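Local coordinates for SusD homolog (Bacteroides thetaiotaomicron, PDB 3SGH), which probably binds glycans at the cell surface as the SusD-like lipoprotein partner of an outer-membrane sugar-uptake system, at residues A[248-253]-A[301-306]; A[256-261]-A[369-374]; A[445-450]-A[480-485]; A[197-202]-A[488-493]; A[98-103]-A[156-161]. All blocks are in the same frame, centred on the assembly; numbering follows the deposited sequence.

Contact 1: residues A[248-253]-A[301-306]; sequences EVRANA and YSKLFI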
# COMPACT_ATOMS: atom_id res chain seq x y z
N GLU A 248 14.32 2.31 -13.81
CA GLU A 248 13.20 3.22 -13.73
C GLU A 248 12.62 3.39 -12.32
O GLU A 248 11.62 4.07 -12.17
CB GLU A 248 12.12 2.86 -14.76
CG GLU A 248 12.60 3.08 -16.22
CD GLU A 248 11.55 2.86 -17.28
OE1 GLU A 248 10.35 2.68 -16.96
OE2 GLU A 248 11.96 2.89 -18.47
N VAL A 249 13.26 2.79 -11.31
CA VAL A 249 12.88 2.99 -9.92
C VAL A 249 14.09 3.04 -9.01
O VAL A 249 15.04 2.29 -9.21
CB VAL A 249 11.81 1.94 -9.45
CG1 VAL A 249 12.46 0.53 -9.33
CG2 VAL A 249 11.09 2.40 -8.17
N ARG A 250 14.05 4.00 -8.06
CA ARG A 250 15.08 4.14 -7.05
C ARG A 250 14.42 4.43 -5.70
O ARG A 250 13.22 4.61 -5.62
CB ARG A 250 16.08 5.24 -7.43
CG ARG A 250 17.04 4.92 -8.59
CD ARG A 250 18.05 3.89 -8.22
NE ARG A 250 18.97 3.47 -9.26
CZ ARG A 250 18.82 2.44 -10.10
NH1 ARG A 250 17.70 1.73 -10.12
NH2 ARG A 250 19.77 2.14 -10.97
N ALA A 251 15.21 4.47 -4.64
CA ALA A 251 14.71 4.85 -3.33
C ALA A 251 14.23 6.33 -3.38
O ALA A 251 14.82 7.17 -4.04
CB ALA A 251 15.81 4.66 -2.28
N ASN A 252 13.19 6.61 -2.65
CA ASN A 252 12.58 7.95 -2.59
C ASN A 252 13.27 8.77 -1.50
O ASN A 252 13.56 8.30 -0.39
CB ASN A 252 11.07 7.79 -2.32
CG ASN A 252 10.29 9.08 -2.42
OD1 ASN A 252 10.62 10.09 -1.80
ND2 ASN A 252 9.18 9.02 -3.15
N ALA A 253 13.58 10.03 -1.86
CA ALA A 253 14.16 11.01 -0.97
C ALA A 253 13.50 11.06 0.40
O ALA A 253 14.15 11.28 1.42
CB ALA A 253 13.97 12.40 -1.64
N TYR A 301 22.07 6.65 -7.50
CA TYR A 301 21.47 6.95 -6.25
C TYR A 301 21.06 5.63 -5.54
O TYR A 301 21.14 4.57 -6.15
CB TYR A 301 20.26 7.89 -6.44
CG TYR A 301 20.62 9.35 -6.72
CD1 TYR A 301 21.49 9.70 -7.78
CD2 TYR A 301 20.03 10.41 -5.97
CE1 TYR A 301 21.81 11.03 -8.06
CE2 TYR A 301 20.33 11.73 -6.28
CZ TYR A 301 21.22 12.03 -7.32
OH TYR A 301 21.54 13.31 -7.62
N SER A 302 20.65 5.71 -4.28
CA SER A 302 20.25 4.51 -3.55
C SER A 302 19.15 3.71 -4.25
O SER A 302 18.11 4.27 -4.66
CB SER A 302 19.79 4.85 -2.15
OG SER A 302 20.89 5.27 -1.37
N LYS A 303 19.38 2.40 -4.34
CA LYS A 303 18.43 1.47 -4.90
C LYS A 303 17.63 0.80 -3.79
O LYS A 303 18.01 0.81 -2.62
CB LYS A 303 19.15 0.40 -5.70
CG LYS A 303 20.04 0.94 -6.82
CD LYS A 303 20.78 -0.14 -7.60
CE LYS A 303 22.03 -0.62 -6.84
NZ LYS A 303 22.91 -1.68 -7.52
N LEU A 304 16.50 0.23 -4.18
CA LEU A 304 15.74 -0.62 -3.28
C LEU A 304 16.55 -1.91 -3.11
O LEU A 304 16.96 -2.55 -4.10
CB LEU A 304 14.35 -0.92 -3.88
CG LEU A 304 13.52 0.27 -4.40
CD1 LEU A 304 12.22 -0.25 -5.00
CD2 LEU A 304 13.22 1.26 -3.27
N PHE A 305 16.73 -2.32 -1.85
CA PHE A 305 17.47 -3.53 -1.53
C PHE A 305 16.90 -4.77 -2.26
O PHE A 305 17.63 -5.63 -2.74
CB PHE A 305 17.51 -3.78 -0.04
CG PHE A 305 18.39 -4.96 0.31
CD1 PHE A 305 17.85 -6.23 0.40
CD2 PHE A 305 19.76 -4.79 0.45
CE1 PHE A 305 18.67 -7.34 0.64
CE2 PHE A 305 20.58 -5.86 0.71
CZ PHE A 305 20.04 -7.17 0.81
N ILE A 306 15.59 -4.86 -2.33
CA ILE A 306 14.92 -6.05 -2.92
C ILE A 306 15.30 -6.22 -4.39
O ILE A 306 15.31 -7.33 -4.88
CB ILE A 306 13.37 -5.99 -2.75
CG1 ILE A 306 12.71 -7.36 -3.00
CG2 ILE A 306 12.79 -4.87 -3.64
CD1 ILE A 306 11.19 -7.36 -2.59
O HOH W 1 16.06 0.51 -7.12

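Contact 2: residues A[256-261]-A[369-374]; sequences VSYMNG and SIPGNY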
# COMPACT_ATOMS: atom_id res chain seq x y z
N VAL A 256 14.08 7.81 2.78
CA VAL A 256 15.53 7.77 3.08
C VAL A 256 15.89 8.91 4.05
O VAL A 256 16.63 8.72 5.02
CB VAL A 256 16.40 7.84 1.79
CG1 VAL A 256 17.88 7.89 2.15
CG2 VAL A 256 16.07 6.61 0.85
N SER A 257 15.40 10.11 3.79
CA SER A 257 15.64 11.27 4.69
C SER A 257 15.07 11.10 6.10
O SER A 257 15.72 11.46 7.11
CB SER A 257 15.08 12.56 4.06
OG SER A 257 15.84 12.86 2.90
N TYR A 258 13.86 10.57 6.22
CA TYR A 258 13.36 10.29 7.56
C TYR A 258 14.33 9.33 8.29
O TYR A 258 14.73 9.54 9.44
CB TYR A 258 12.00 9.64 7.52
CG TYR A 258 10.77 10.58 7.54
CD1 TYR A 258 10.35 11.28 6.42
CD2 TYR A 258 10.03 10.70 8.70
CE1 TYR A 258 9.19 12.08 6.47
CE2 TYR A 258 8.90 11.46 8.74
CZ TYR A 258 8.49 12.16 7.64
OH TYR A 258 7.33 12.88 7.71
N MSE A 259 14.70 8.25 7.61
CA MSE A 259 15.58 7.23 8.18
C MSE A 259 17.03 7.69 8.43
O MSE A 259 17.65 7.28 9.41
CB MSE A 259 15.51 5.99 7.31
CG MSE A 259 14.12 5.34 7.37
SE MSE A 259 13.99 3.78 6.24
CE MSE A 259 14.98 2.53 7.39
N ASN A 260 17.55 8.60 7.60
CA ASN A 260 18.88 9.20 7.85
C ASN A 260 18.84 10.04 9.15
O ASN A 260 19.75 9.96 9.98
CB ASN A 260 19.34 10.06 6.67
CG ASN A 260 19.96 9.25 5.54
OD1 ASN A 260 20.46 8.14 5.74
ND2 ASN A 260 20.00 9.85 4.34
N GLY A 261 17.78 10.82 9.32
CA GLY A 261 17.61 11.66 10.51
C GLY A 261 17.58 10.81 11.77
O GLY A 261 18.14 11.20 12.80
N SER A 369 16.47 12.34 18.13
CA SER A 369 16.65 12.36 16.70
C SER A 369 15.36 12.72 15.97
O SER A 369 14.29 12.24 16.32
CB SER A 369 17.15 10.99 16.19
OG SER A 369 18.41 10.64 16.74
N ILE A 370 15.47 13.57 14.95
CA ILE A 370 14.28 13.98 14.19
C ILE A 370 14.44 13.66 12.72
O ILE A 370 15.56 13.44 12.24
CB ILE A 370 13.98 15.47 14.39
CG1 ILE A 370 15.11 16.35 13.88
CG2 ILE A 370 13.68 15.72 15.93
CD1 ILE A 370 14.94 17.83 14.19
N PRO A 371 13.33 13.62 11.98
CA PRO A 371 13.42 13.26 10.57
C PRO A 371 14.34 14.24 9.81
O PRO A 371 14.36 15.43 10.08
CB PRO A 371 11.94 13.27 10.12
CG PRO A 371 11.19 13.00 11.39
CD PRO A 371 11.93 13.67 12.46
N GLY A 372 15.15 13.69 8.92
CA GLY A 372 16.19 14.45 8.22
C GLY A 372 15.66 15.28 7.08
O GLY A 372 14.64 14.96 6.44
N ASN A 373 16.37 16.37 6.81
CA ASN A 373 16.08 17.15 5.62
C ASN A 373 16.74 16.45 4.45
O ASN A 373 17.62 15.61 4.65
CB ASN A 373 16.63 18.56 5.78
CG ASN A 373 15.98 19.29 6.90
OD1 ASN A 373 14.80 19.13 7.13
ND2 ASN A 373 16.75 20.10 7.62
N TYR A 374 16.33 16.80 3.24
CA TYR A 374 16.86 16.17 2.07
C TYR A 374 17.73 17.15 1.31
O TYR A 374 17.31 18.28 1.09
CB TYR A 374 15.71 15.77 1.15
CG TYR A 374 16.19 15.23 -0.17
CD1 TYR A 374 16.85 14.01 -0.24
CD2 TYR A 374 15.97 15.93 -1.34
CE1 TYR A 374 17.30 13.52 -1.44
CE2 TYR A 374 16.41 15.43 -2.57
CZ TYR A 374 17.07 14.22 -2.60
OH TYR A 374 17.52 13.73 -3.80
O HOH W 2 18.26 14.03 14.12

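Contact 3: residues A[445-450]-A[480-485]; sequences NADCNT and NGKDSN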
# COMPACT_ATOMS: atom_id res chain seq x y z
N ASN A 445 -1.05 19.76 -12.60
CA ASN A 445 -2.50 19.55 -12.69
C ASN A 445 -3.18 20.69 -11.95
O ASN A 445 -2.91 20.95 -10.79
CB ASN A 445 -2.86 18.22 -12.03
CG ASN A 445 -4.32 17.82 -12.23
OD1 ASN A 445 -5.21 18.27 -11.52
ND2 ASN A 445 -4.56 16.94 -13.17
N ALA A 446 -4.11 21.35 -12.63
CA ALA A 446 -4.83 22.47 -12.06
C ALA A 446 -5.71 22.12 -10.88
O ALA A 446 -6.07 23.00 -10.09
CB ALA A 446 -5.67 23.14 -13.14
N ASP A 447 -6.09 20.86 -10.75
CA ASP A 447 -6.93 20.44 -9.65
C ASP A 447 -6.18 19.93 -8.42
O ASP A 447 -6.82 19.62 -7.40
CB ASP A 447 -7.91 19.38 -10.10
CG ASP A 447 -8.93 19.88 -11.09
OD1 ASP A 447 -9.12 21.10 -11.22
OD2 ASP A 447 -9.55 19.04 -11.76
N CYS A 448 -4.85 19.83 -8.51
CA CYS A 448 -4.03 19.34 -7.37
C CYS A 448 -3.01 20.37 -6.98
O CYS A 448 -2.43 21.05 -7.84
CB CYS A 448 -3.26 18.08 -7.76
SG CYS A 448 -4.29 16.69 -8.33
N ASN A 449 -2.82 20.52 -5.68
CA ASN A 449 -1.77 21.40 -5.13
C ASN A 449 -0.71 20.57 -4.41
O ASN A 449 -0.95 19.41 -4.06
CB ASN A 449 -2.37 22.45 -4.18
CG ASN A 449 -3.19 21.81 -3.03
OD1 ASN A 449 -2.65 21.15 -2.16
ND2 ASN A 449 -4.51 22.02 -3.04
N THR A 450 0.47 21.14 -4.19
CA THR A 450 1.51 20.38 -3.50
C THR A 450 1.23 20.17 -1.99
O THR A 450 1.78 19.26 -1.39
CB THR A 450 2.87 21.06 -3.70
OG1 THR A 450 2.76 22.41 -3.23
CG2 THR A 450 3.28 21.04 -5.19
N ASN A 480 -17.07 15.45 -4.84
CA ASN A 480 -17.43 16.73 -5.47
C ASN A 480 -18.01 16.61 -6.87
O ASN A 480 -18.07 17.61 -7.62
CB ASN A 480 -16.20 17.63 -5.50
CG ASN A 480 -15.11 17.12 -6.46
OD1 ASN A 480 -15.25 16.08 -7.12
ND2 ASN A 480 -14.01 17.87 -6.52
N GLY A 481 -18.45 15.42 -7.24
CA GLY A 481 -19.07 15.23 -8.56
C GLY A 481 -18.19 15.41 -9.80
O GLY A 481 -18.68 15.59 -10.92
N LYS A 482 -16.87 15.33 -9.64
CA LYS A 482 -15.93 15.54 -10.72
C LYS A 482 -14.91 14.41 -10.77
O LYS A 482 -14.26 14.12 -9.76
CB LYS A 482 -15.19 16.85 -10.50
CG LYS A 482 -14.65 17.43 -11.78
CD LYS A 482 -13.69 18.61 -11.59
CE LYS A 482 -13.00 18.92 -12.93
NZ LYS A 482 -12.02 20.01 -12.71
N ASP A 483 -14.71 13.82 -11.94
CA ASP A 483 -13.72 12.74 -12.11
C ASP A 483 -12.34 13.37 -12.35
O ASP A 483 -11.86 13.45 -13.47
CB ASP A 483 -14.14 11.82 -13.27
CG ASP A 483 -13.20 10.62 -13.47
OD1 ASP A 483 -12.48 10.23 -12.51
OD2 ASP A 483 -13.19 10.06 -14.63
N SER A 484 -11.74 13.82 -11.26
CA SER A 484 -10.49 14.53 -11.23
C SER A 484 -9.44 13.84 -10.37
O SER A 484 -9.79 13.21 -9.35
CB SER A 484 -10.75 15.91 -10.58
OG SER A 484 -9.57 16.63 -10.38
N ASN A 485 -8.17 14.04 -10.73
CA ASN A 485 -7.04 13.63 -9.87
C ASN A 485 -7.09 14.28 -8.49
O ASN A 485 -6.52 13.77 -7.53
CB ASN A 485 -5.70 14.04 -10.50
CG ASN A 485 -5.35 13.26 -11.76
OD1 ASN A 485 -6.13 12.39 -12.23
ND2 ASN A 485 -4.19 13.58 -12.33

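Contact 4: residues A[197-202]-A[488-493]; sequences IRISGV and DLWWAM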
# COMPACT_ATOMS: atom_id res chain seq x y z
N ILE A 197 -9.59 0.56 9.73
CA ILE A 197 -8.84 1.79 10.02
C ILE A 197 -8.97 2.76 8.84
O ILE A 197 -9.19 3.96 9.03
CB ILE A 197 -7.34 1.48 10.34
CG1 ILE A 197 -7.25 0.89 11.78
CG2 ILE A 197 -6.43 2.77 10.15
CD1 ILE A 197 -7.46 1.95 12.93
N ARG A 198 -8.94 2.24 7.61
CA ARG A 198 -8.97 3.13 6.45
C ARG A 198 -10.25 3.92 6.33
O ARG A 198 -10.21 5.11 5.90
CB ARG A 198 -8.71 2.38 5.18
CG ARG A 198 -8.58 3.36 3.99
CD ARG A 198 -7.77 2.91 2.95
NE ARG A 198 -6.44 2.54 3.37
CZ ARG A 198 -5.70 1.72 2.65
NH1 ARG A 198 -6.19 1.24 1.49
NH2 ARG A 198 -4.48 1.37 3.07
N ILE A 199 -11.38 3.27 6.67
CA ILE A 199 -12.69 3.94 6.66
C ILE A 199 -13.16 4.57 7.99
O ILE A 199 -14.34 5.05 8.08
CB ILE A 199 -13.78 3.05 6.03
CG1 ILE A 199 -14.13 1.85 6.92
CG2 ILE A 199 -13.37 2.57 4.62
CD1 ILE A 199 -15.57 1.35 6.63
N SER A 200 -12.23 4.67 8.95
CA SER A 200 -12.56 5.00 10.33
C SER A 200 -12.85 6.48 10.49
O SER A 200 -13.56 6.89 11.44
CB SER A 200 -11.48 4.56 11.29
OG SER A 200 -10.25 5.20 11.05
N GLY A 201 -12.33 7.30 9.57
CA GLY A 201 -12.59 8.75 9.63
C GLY A 201 -14.03 9.04 9.23
O GLY A 201 -14.75 9.84 9.89
N VAL A 202 -14.46 8.41 8.15
CA VAL A 202 -15.80 8.65 7.60
C VAL A 202 -16.87 7.87 8.32
O VAL A 202 -17.95 8.40 8.50
CB VAL A 202 -15.87 8.38 6.07
CG1 VAL A 202 -15.48 6.91 5.73
CG2 VAL A 202 -17.27 8.77 5.47
N ASP A 488 -11.34 14.14 -3.71
CA ASP A 488 -11.18 13.26 -2.58
C ASP A 488 -12.09 12.05 -2.61
O ASP A 488 -13.27 12.12 -2.98
CB ASP A 488 -11.32 14.05 -1.28
CG ASP A 488 -9.99 14.64 -0.79
OD1 ASP A 488 -8.97 13.90 -0.68
OD2 ASP A 488 -9.98 15.88 -0.52
N LEU A 489 -11.51 10.94 -2.18
CA LEU A 489 -12.26 9.73 -1.89
C LEU A 489 -13.10 9.83 -0.60
O LEU A 489 -12.87 10.67 0.27
CB LEU A 489 -11.30 8.55 -1.84
CG LEU A 489 -10.57 8.31 -3.16
CD1 LEU A 489 -9.75 7.03 -3.11
CD2 LEU A 489 -11.55 8.24 -4.37
N TRP A 490 -14.03 8.88 -0.46
CA TRP A 490 -15.08 8.95 0.55
C TRP A 490 -14.48 8.93 1.98
O TRP A 490 -14.96 9.62 2.90
CB TRP A 490 -16.00 7.75 0.32
CG TRP A 490 -16.99 7.45 1.35
CD1 TRP A 490 -18.14 8.17 1.64
CD2 TRP A 490 -17.05 6.27 2.15
NE1 TRP A 490 -18.86 7.50 2.62
CE2 TRP A 490 -18.20 6.35 2.95
CE3 TRP A 490 -16.22 5.16 2.29
CZ2 TRP A 490 -18.54 5.36 3.89
CZ3 TRP A 490 -16.56 4.19 3.23
CH2 TRP A 490 -17.69 4.30 4.01
N TRP A 491 -13.43 8.13 2.13
CA TRP A 491 -12.75 7.93 3.40
C TRP A 491 -11.61 8.91 3.64
O TRP A 491 -11.07 8.94 4.75
CB TRP A 491 -12.19 6.51 3.50
CG TRP A 491 -11.35 6.11 2.30
CD1 TRP A 491 -11.76 5.44 1.21
CD2 TRP A 491 -9.94 6.38 2.09
NE1 TRP A 491 -10.71 5.26 0.32
CE2 TRP A 491 -9.58 5.81 0.85
CE3 TRP A 491 -8.95 7.00 2.85
CZ2 TRP A 491 -8.29 5.91 0.32
CZ3 TRP A 491 -7.65 7.08 2.35
CH2 TRP A 491 -7.34 6.56 1.09
N ALA A 492 -11.24 9.71 2.64
CA ALA A 492 -10.07 10.61 2.77
C ALA A 492 -10.47 11.85 3.54
O ALA A 492 -11.64 12.25 3.51
CB ALA A 492 -9.54 11.02 1.39
N MSE A 493 -9.51 12.49 4.19
CA MSE A 493 -9.74 13.77 4.84
C MSE A 493 -9.97 14.83 3.76
O MSE A 493 -9.27 14.87 2.76
CB MSE A 493 -8.53 14.16 5.69
CG MSE A 493 -8.74 15.47 6.39
SE MSE A 493 -7.38 15.75 7.75
CE MSE A 493 -5.78 15.21 6.84
O HOH W 3 -11.73 7.31 6.83

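Contact 5: residues A[98-103]-A[156-161]; sequences KGVIYA and TILKSA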
# COMPACT_ATOMS: atom_id res chain seq x y z
N LYS A 98 -18.98 -22.57 -2.02
CA LYS A 98 -18.63 -23.28 -0.80
C LYS A 98 -17.17 -23.68 -0.78
O LYS A 98 -16.59 -24.01 -1.79
CB LYS A 98 -19.48 -24.57 -0.68
CG LYS A 98 -20.96 -24.33 -0.31
CD LYS A 98 -21.84 -25.58 -0.52
CE LYS A 98 -22.30 -25.81 -2.00
NZ LYS A 98 -23.43 -24.90 -2.49
N GLY A 99 -16.58 -23.73 0.41
CA GLY A 99 -15.27 -24.39 0.53
C GLY A 99 -14.12 -23.40 0.56
O GLY A 99 -14.30 -22.22 0.28
N VAL A 100 -12.94 -23.92 0.90
CA VAL A 100 -11.72 -23.09 1.07
C VAL A 100 -11.29 -22.41 -0.23
O VAL A 100 -10.78 -21.29 -0.19
CB VAL A 100 -10.61 -23.97 1.65
CG1 VAL A 100 -9.23 -23.26 1.56
CG2 VAL A 100 -10.94 -24.33 3.11
N ILE A 101 -11.52 -23.02 -1.38
CA ILE A 101 -11.07 -22.42 -2.64
C ILE A 101 -11.96 -21.22 -2.94
O ILE A 101 -11.46 -20.19 -3.37
CB ILE A 101 -11.02 -23.43 -3.82
CG1 ILE A 101 -10.10 -24.61 -3.44
CG2 ILE A 101 -10.62 -22.76 -5.13
CD1 ILE A 101 -8.68 -24.21 -2.96
N TYR A 102 -13.26 -21.31 -2.64
CA TYR A 102 -14.14 -20.18 -2.80
C TYR A 102 -13.79 -19.07 -1.82
O TYR A 102 -13.76 -17.90 -2.19
CB TYR A 102 -15.60 -20.58 -2.62
CG TYR A 102 -16.54 -19.43 -2.74
CD1 TYR A 102 -16.66 -18.74 -3.94
CD2 TYR A 102 -17.35 -19.04 -1.67
CE1 TYR A 102 -17.54 -17.68 -4.07
CE2 TYR A 102 -18.24 -17.97 -1.81
CZ TYR A 102 -18.33 -17.32 -3.02
OH TYR A 102 -19.22 -16.25 -3.18
N ALA A 103 -13.53 -19.43 -0.55
CA ALA A 103 -13.10 -18.48 0.45
C ALA A 103 -11.85 -17.73 -0.05
O ALA A 103 -11.77 -16.50 0.06
CB ALA A 103 -12.80 -19.19 1.75
N THR A 156 -15.26 -16.96 7.88
CA THR A 156 -16.00 -18.05 8.54
C THR A 156 -15.55 -19.39 8.01
O THR A 156 -15.36 -20.35 8.76
CB THR A 156 -17.49 -17.90 8.31
OG1 THR A 156 -17.92 -16.66 8.87
CG2 THR A 156 -18.26 -19.06 8.99
N ILE A 157 -15.33 -19.44 6.70
CA ILE A 157 -14.87 -20.68 6.05
C ILE A 157 -13.47 -21.06 6.46
O ILE A 157 -13.23 -22.21 6.79
CB ILE A 157 -14.89 -20.55 4.51
CG1 ILE A 157 -16.33 -20.45 4.05
CG2 ILE A 157 -14.26 -21.81 3.86
CD1 ILE A 157 -16.47 -20.02 2.62
N LEU A 158 -12.56 -20.09 6.42
CA LEU A 158 -11.16 -20.35 6.78
C LEU A 158 -11.02 -20.78 8.26
O LEU A 158 -10.19 -21.63 8.58
CB LEU A 158 -10.28 -19.13 6.51
CG LEU A 158 -10.10 -18.75 5.04
CD1 LEU A 158 -9.48 -17.35 4.89
CD2 LEU A 158 -9.29 -19.87 4.29
N LYS A 159 -11.83 -20.19 9.15
CA LYS A 159 -11.75 -20.48 10.59
C LYS A 159 -12.10 -21.93 10.87
O LYS A 159 -11.42 -22.59 11.66
CB LYS A 159 -12.66 -19.56 11.41
CG LYS A 159 -12.50 -19.70 12.91
CD LYS A 159 -13.40 -18.72 13.72
CE LYS A 159 -13.52 -19.15 15.22
NZ LYS A 159 -14.85 -18.65 15.78
N SER A 160 -13.14 -22.42 10.23
CA SER A 160 -13.49 -23.81 10.34
C SER A 160 -12.43 -24.72 9.72
O SER A 160 -12.00 -25.73 10.34
CB SER A 160 -14.84 -24.03 9.64
OG SER A 160 -15.15 -25.40 9.70
N ALA A 161 -12.01 -24.39 8.50
CA ALA A 161 -11.01 -25.17 7.79
C ALA A 161 -9.71 -25.31 8.62
O ALA A 161 -9.10 -26.39 8.64
CB ALA A 161 -10.73 -24.51 6.40

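Contact 1: residues A[248-253]-A[301-306]
The guanidinium of Arg250 carries Lys303 over one of its faces: Lys303 CG stands 3.6 Å above the plane, displaced toward the rim, and Lys303 CD continues near CZ and NH2. The two side chains run side by side in the same direction, yet their charged ends stay apart, with Arg250 NH2 and Lys303 NZ 6.0 Å from each other. Tyr301 O approaches the group obliquely, 3.9 Å from Arg250 NE. This is where short strand 249-251, half of a two-stranded antiparallel sheet with strand 50-52, meets a loop segment running at 94° to it. With end-to-end directions that nearly perpendicular the two do not pair as strands, and one direct backbone bond joins them: Ala251 N donates to Ser302 O at 2.9 Å, with an N-H...O angle of 163°. The bend of Arg250 at chi2 (-70°) folds the chain back on its own strand, where NH1 reaches Val249 O at 2.9 Å; NH1 is also bound by Ser244 O and NH2 by Ala299 O, so the group is fixed in its rotation. Beyond the polar part, Leu304 CD2 packs against Ala251 CA and Leu304 CD1 lies 4.3 Å from Val249 CG2, with Val50 and Tyr240 also against the leucine. A water closes the remaining step, donating to Val249 O and accepting from Leu304 N at 3.0 Å.

Contact 2: residues A[256-261]-A[369-374]
Tyr258 meets Pro371 with a ring face, and the path to that face starts from a CB that points away from the other segment. Further out, CG is 3.9 Å from Pro371 CB, CD2 has Pro371 CB at 3.5 Å and CG a little farther, and CE2 touches the same two carbons. Pro371 CB lies 3.9 Å from the ring centroid and 27° off the normal, which meets the geometry of a CH-pi contact. At the tip, OH accepts a weak hydrogen bond from Arg436 N, and the ring meets Trp415 of helix 403-417 edge-to-face. The loop 369-374 runs extended along the last turns of helix 253-261. Glycines permit the close approach: Gly261 CA comes 3.2 Å from Ile370 O, a CA-H...O contact, and a CB on either Gly261 or Gly372 would collide with the opposite backbone. Gly372 N donates to Ser257 O at 2.9 Å from above the carbonyl plane (47° out of it), while the helical bond from Gly261 N arrives at the opposite face. Ser257 OG, bonded to Ala253 O, lies near the plane of the Tyr374 ring at its edge, 3.4 Å from Tyr374 CB.

Contact 3: residues A[445-450]-A[480-485]
The charged and hydrogen-bonded part converges on Asp447 OD2. Lys482 NZ reaches it on the syn side at 2.8 Å, forming a salt bridge, and Ser484 OG donates to it on the anti side, also at 2.8 Å. Both donors lie just over 20° out of the carboxylate plane, toward the same face. The lysine arrives from the opposite direction, extended beyond CG, whereas Ser484 OG, anti to its backbone N (chi1 174°), is also bonded by Gly486 N. Replacing Asp447 with alanine takes away the carboxylate, and the Lys482 ammonium would probably lose its mate and Ser484 OG its acceptor. In van der Waals contact, Cys448 SG lies 3.7 Å from Asn485 CB. The Asn445 and Asn485 amides come near with planes 20° apart, but their ND2 atoms, 3.5 Å apart, are two donors, satisfied by Asn67 OD1 and Tyr66 O respectively, and Asn485 OD1 accepts from Arg458 NE. Within the first segment, Asn445 OD1 accepts from Asp447 N at 2.8 Å, and a bond from Cys448 N to Asn445 O closes the turn. Two irregular loops are joined, the first containing a type I beta turn that starts at the same asparagine as an Asx turn.

Contact 4: residues A[197-202]-A[488-493]
A bridging water is gripped by three backbone atoms: it donates to Trp491 O at 2.7 Å and to Arg198 O, and accepts from Gly201 N at 2.8 Å. No direct hydrogen bond crosses between the segments, so this water makes their polar link, while the rest is packing around two consecutive tryptophans. Val202 meets the indole of Trp490 over one face, its CG1 3.6 Å from the six-membered-ring centroid and 3° off the normal, a nearly vertical CH-pi contact; CG2 sits over the same face near NE1. Ile199 CG2 comes obliquely to Trp490 CZ3 at 3.8 Å. Here the C-terminal end of helix 181-198, within the alpha-alpha superhelix, abuts a type I beta turn from Leu489 to Ala492 in the chain's last loop. The two indoles leave the turn with different first torsions. Trp491, with CG held between its backbone N and carbonyl carbon (chi1 52°), takes the Arg198 chain along one face: Arg198 CD is 3.9 Å from the six-membered-ring centroid and 6° off the normal, and Arg198 CG lies over CD2 and CE3. Leu489 CB and Ala492 CB cover the opposite face, toward its rim. The guanidinium itself is farther out, giving at most a weak, long cation-pi attraction, and Arg198 NH1 bonds to Ser118 OG. Trp144 of helix 140-162 meets the Trp491 ring steeply.

Contact 5: residues A[98-103]-A[156-161]
Apolar packing alone carries this helix-helix contact: Ile157, Leu158 and Ala161 of helix 140-162 meet the N-cap and first turn of helix 100-120 in the alpha-alpha superhelix, and no hydrogen bond crosses between the segments. Ile157 is central. Its CB and CG2 both lie 3.7 Å from Ala103 CB, and its CG2 also rests 3.6 Å from Gly99 O, the carbonyl that accepts from Ala103 N in the opening helical turn. CG2 stands anti to the backbone N while CG1 takes the place anti to the carbonyl carbon (chi1 -67°): CG2 faces Gly99, Val100 and Ala103, while CD1 passes Ala103 CB toward the edge of the Tyr102 ring, near its plane. Were Ile157 cut back to alanine, a gap would probably open beside Ala103 and Gly99 and the Tyr102 edge would lose its CD1 neighbour.

A second group of contacts is made by Val100. Its CG1 lies 4.4 Å from Leu158 CD2, and Leu158 CG in turn is 4.3 Å from Ala103 CB; both Val100 and Leu158 also touch Cys181 of helix 181-198, so a third helix borders this side of the pair. The polar bonds nearby do not cross between the two segments. Gly99 occupies the N-cap position with phi 100°, backbone angles at which a side chain would collide with the carbonyl before it, and Tyr102 OH bonds to Glu92. The tightest carbon pair is Val100 CG2 and Ala161 CB, at 3.3 Å, closer than two methyl groups normally come.

Overall arrangement
Contacts 1 and 2 form one continuous region: strand 249-251 runs directly into helix 253-261, the centres of the two contacts are 16 Å apart, and they touch where Ala253 CB meets Tyr374 CE1 at 3.5 Å. Their segments alternate along the chain, so the two closed loops overlap along the sequence. Contact 4 closes the longest loop, within which contacts 1, 2 and 3 are nested; contact 3 adjoins it in sequence, centres 17 Å apart. Contact 5 closes before contacts 1, 2 and 3 open and lies across the chain's centre from contacts 1 and 2, its centre about 45 Å from that of contact 2. None of the five is tied to a known sugar-binding residue; all are structural packing within the fold.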